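Local coordinates for protein Beta2-bungarotoxin (Bungarus multicinctus, PDB 1BUN) that forms the Kunitz-type subunit of a presynaptic snake neurotoxin, disulfide-linked to a phospholipase A2 chain that it probably helps to direct to neuronal membranes, at residues B[45-50]-B[55-60]. Sequence-based numbering, arbitrary orientation.
Sequences NHFKSD and CECLEY
Phe47 meets the last turn of helix 50-57 with the far end of its ring, which reaches both Glu56 and Cys57; the contact illustrates how one aromatic side chain and one disulfide can pack together in the core of a very small protein. The sulfur lies close to two neighbouring ring carbons, with Cys57 SG 3.8 Å from Phe47 CZ and 3.9 Å from Phe47 CE1. Cys57 SG is 4.7 Å from the centroid of the Phe47 ring, and the line between them is inclined 54° to the ring normal, an oblique sulfur-aromatic contact. Farther round the ring, Glu56 contributes only its aliphatic part: Glu56 CB comes within 3.9 Å of Phe47 CE2, and Glu56 CG lies near Phe47 CE2 and CD2, approaching the ring obliquely. A bend at chi2 (-92°) then carries the carboxylate off, its plane turned 60° from that of the ring; the two methylenes, rather than the charged group, touch the phenyl group. On Cys57, SG sits anti to the carbonyl carbon, and from there it both touches the ring and closes the disulfide to Cys7, tying the helix end to the N-terminal part of the chain. Phe47 also packs on Leu52 and Cys53 of the helix, while its backbone is hydrogen-bonded to Phe23 of strand 20-26. Helix 50-57 starts at the end of the 45-50 segment, with Ser49 at its N-cap position. Buried aromatic packing against the disulfide that joins the chain's N-terminal region to its C-terminal helix is characteristic of the Kunitz/BPTI fold.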
ATOM      1  N   ASN B  45      18.176  -0.314   9.278  1.00 17.21           N
ATOM      2  CA  ASN B  45      17.394  -0.500  10.500  1.00 16.00           C
ATOM      3  C   ASN B  45      17.562   0.788  11.286  1.00 16.63           C
ATOM      4  O   ASN B  45      18.435   0.907  12.163  1.00 17.30           O
ATOM      5  CB  ASN B  45      17.904  -1.705  11.316  1.00 15.53           C
ATOM      6  CG  ASN B  45      16.983  -2.071  12.475  1.00 17.13           C
ATOM      7  OD1 ASN B  45      15.987  -1.392  12.723  1.00 20.69           O
ATOM      8  ND2 ASN B  45      17.306  -3.135  13.190  1.00 14.78           N
ATOM      9  N   HIS B  46      16.861   1.811  10.813  1.00 17.19           N
ATOM     10  CA  HIS B  46      16.851   3.138  11.422  1.00 16.71           C
ATOM     11  C   HIS B  46      15.727   3.917  10.750  1.00 17.35           C
ATOM     12  O   HIS B  46      15.737   4.134   9.534  1.00 18.42           O
ATOM     13  CB  HIS B  46      18.210   3.854  11.278  1.00 13.41           C
ATOM     14  CG  HIS B  46      18.645   4.082   9.861  1.00 12.02           C
ATOM     15  ND1 HIS B  46      18.193   5.113   9.067  1.00 11.11           N
ATOM     16  CD2 HIS B  46      19.552   3.411   9.105  1.00 10.74           C
ATOM     17  CE1 HIS B  46      18.823   5.036   7.889  1.00  9.97           C
ATOM     18  NE2 HIS B  46      19.661   4.016   7.867  1.00 10.56           N
ATOM     19  N   PHE B  47      14.745   4.343  11.523  1.00 17.02           N
ATOM     20  CA  PHE B  47      13.632   5.056  10.916  1.00 18.94           C
ATOM     21  C   PHE B  47      13.317   6.336  11.693  1.00 18.79           C
ATOM     22  O   PHE B  47      13.489   6.369  12.905  1.00 19.24           O
ATOM     23  CB  PHE B  47      12.395   4.109  10.833  1.00 20.53           C
ATOM     24  CG  PHE B  47      12.733   2.688  10.418  1.00 19.47           C
ATOM     25  CD1 PHE B  47      13.204   1.771  11.349  1.00 20.18           C
ATOM     26  CD2 PHE B  47      12.665   2.301   9.098  1.00 20.65           C
ATOM     27  CE1 PHE B  47      13.611   0.486  10.971  1.00 20.04           C
ATOM     28  CE2 PHE B  47      13.076   1.007   8.707  1.00 22.24           C
ATOM     29  CZ  PHE B  47      13.551   0.104   9.654  1.00 20.12           C
ATOM     30  N   LYS B  48      12.846   7.369  10.999  1.00 19.38           N
ATOM     31  CA  LYS B  48      12.506   8.643  11.628  1.00 21.02           C
ATOM     32  C   LYS B  48      11.601   8.483  12.828  1.00 21.03           C
ATOM     33  O   LYS B  48      11.621   9.323  13.708  1.00 21.87           O
ATOM     34  CB  LYS B  48      11.752   9.579  10.686  1.00 26.22           C
ATOM     35  CG  LYS B  48      12.125   9.585   9.215  1.00 32.88           C
ATOM     36  CD  LYS B  48      11.034  10.342   8.420  1.00 36.00           C
ATOM     37  CE  LYS B  48      11.231  10.224   6.899  1.00 37.44           C
ATOM     38  NZ  LYS B  48      10.928   8.862   6.377  1.00 35.90           N
ATOM     39  N   SER B  49      10.749   7.465  12.848  1.00 21.11           N
ATOM     40  CA  SER B  49       9.851   7.304  13.981  1.00 22.22           C
ATOM     41  C   SER B  49       9.378   5.897  14.287  1.00 22.49           C
ATOM     42  O   SER B  49       9.549   4.986  13.483  1.00 22.99           O
ATOM     43  CB  SER B  49       8.646   8.232  13.832  1.00 24.37           C
ATOM     44  OG  SER B  49       7.857   7.898  12.704  1.00 25.29           O
ATOM     45  N   ASP B  50       8.828   5.733  15.487  1.00 23.67           N
ATOM     46  CA  ASP B  50       8.289   4.464  15.985  1.00 25.34           C
ATOM     47  C   ASP B  50       7.253   3.882  15.015  1.00 25.90           C
ATOM     48  O   ASP B  50       7.356   2.734  14.599  1.00 26.08           O
ATOM     49  CB  ASP B  50       7.624   4.695  17.356  1.00 27.30           C
ATOM     50  CG  ASP B  50       7.413   3.403  18.144  1.00 30.64           C
ATOM     51  OD1 ASP B  50       8.167   2.436  17.940  1.00 32.91           O
ATOM     52  OD2 ASP B  50       6.494   3.340  18.986  1.00 33.30           O
ATOM     53  N   CYS B  55       5.699  -0.256  11.380  1.00 26.33           N
ATOM     54  CA  CYS B  55       5.204  -0.453  10.031  1.00 26.20           C
ATOM     55  C   CYS B  55       6.115  -1.329   9.195  1.00 25.52           C
ATOM     56  O   CYS B  55       5.651  -2.245   8.520  1.00 26.35           O
ATOM     57  CB  CYS B  55       5.081   0.894   9.342  1.00 26.31           C
ATOM     58  SG  CYS B  55       4.157   0.810   7.788  1.00 30.23           S
ATOM     59  N   GLU B  56       7.411  -1.037   9.256  1.00 25.35           N
ATOM     60  CA  GLU B  56       8.411  -1.740   8.472  1.00 26.11           C
ATOM     61  C   GLU B  56       8.921  -3.039   9.054  1.00 27.22           C
ATOM     62  O   GLU B  56       9.358  -3.915   8.299  1.00 26.80           O
ATOM     63  CB  GLU B  56       9.630  -0.835   8.237  1.00 26.41           C
ATOM     64  CG  GLU B  56       9.430   0.345   7.337  1.00 27.86           C
ATOM     65  CD  GLU B  56       9.765   0.038   5.900  1.00 29.32           C
ATOM     66  OE1 GLU B  56       9.259  -0.964   5.359  1.00 32.43           O
ATOM     67  OE2 GLU B  56      10.519   0.816   5.292  1.00 30.12           O
ATOM     68  N   CYS B  57       8.850  -3.172  10.378  1.00 28.85           N
ATOM     69  CA  CYS B  57       9.418  -4.335  11.051  1.00 29.84           C
ATOM     70  C   CYS B  57       8.589  -5.210  11.950  1.00 32.14           C
ATOM     71  O   CYS B  57       9.038  -6.306  12.304  1.00 31.67           O
ATOM     72  CB  CYS B  57      10.625  -3.908  11.885  1.00 26.71           C
ATOM     73  SG  CYS B  57      11.901  -3.043  10.964  1.00 21.03           S
ATOM     74  N   LEU B  58       7.447  -4.728  12.404  1.00 35.30           N
ATOM     75  CA  LEU B  58       6.653  -5.550  13.298  1.00 40.59           C
ATOM     76  C   LEU B  58       6.330  -6.904  12.666  1.00 43.86           C
ATOM     77  O   LEU B  58       5.950  -6.991  11.501  1.00 43.25           O
ATOM     78  CB  LEU B  58       5.406  -4.803  13.786  1.00 41.39           C
ATOM     79  CG  LEU B  58       5.254  -4.703  15.316  1.00 41.51           C
ATOM     80  CD1 LEU B  58       6.574  -4.468  15.994  1.00 43.07           C
ATOM     81  CD2 LEU B  58       4.299  -3.587  15.663  1.00 42.92           C
ATOM     82  N   GLU B  59       6.655  -7.960  13.407  1.00 49.37           N
ATOM     83  CA  GLU B  59       6.437  -9.337  12.975  1.00 54.67           C
ATOM     84  C   GLU B  59       4.997  -9.771  13.217  1.00 57.35           C
ATOM     85  O   GLU B  59       4.526  -9.772  14.353  1.00 57.38           O
ATOM     86  CB  GLU B  59       7.378 -10.267  13.736  1.00 55.95           C
ATOM     87  CG  GLU B  59       8.845  -9.886  13.628  1.00 59.25           C
ATOM     88  CD  GLU B  59       9.732 -10.755  14.500  1.00 61.68           C
ATOM     89  OE1 GLU B  59       9.581 -11.994  14.430  1.00 62.71           O
ATOM     90  OE2 GLU B  59      10.554 -10.202  15.273  1.00 61.09           O
ATOM     91  N   TYR B  60       4.301 -10.132  12.148  1.00 61.41           N
ATOM     92  CA  TYR B  60       2.917 -10.564  12.260  1.00 65.69           C
ATOM     93  C   TYR B  60       2.805 -12.027  12.685  1.00 68.27           C
ATOM     94  O   TYR B  60       2.359 -12.881  11.913  1.00 68.86           O
ATOM     95  CB  TYR B  60       2.165 -10.307  10.945  1.00 66.38           C
ATOM     96  CG  TYR B  60       1.824  -8.843  10.711  1.00 68.39           C
ATOM     97  CD1 TYR B  60       1.286  -8.068  11.729  1.00 69.70           C
ATOM     98  CD2 TYR B  60       2.016  -8.246   9.471  1.00 69.61           C
ATOM     99  CE1 TYR B  60       0.945  -6.744  11.523  1.00 70.38           C
ATOM    100  CE2 TYR B  60       1.677  -6.919   9.257  1.00 70.71           C
ATOM    101  CZ  TYR B  60       1.139  -6.175  10.291  1.00 70.78           C
ATOM    102  OH  TYR B  60       0.784  -4.859  10.099  1.00 71.63           O
TER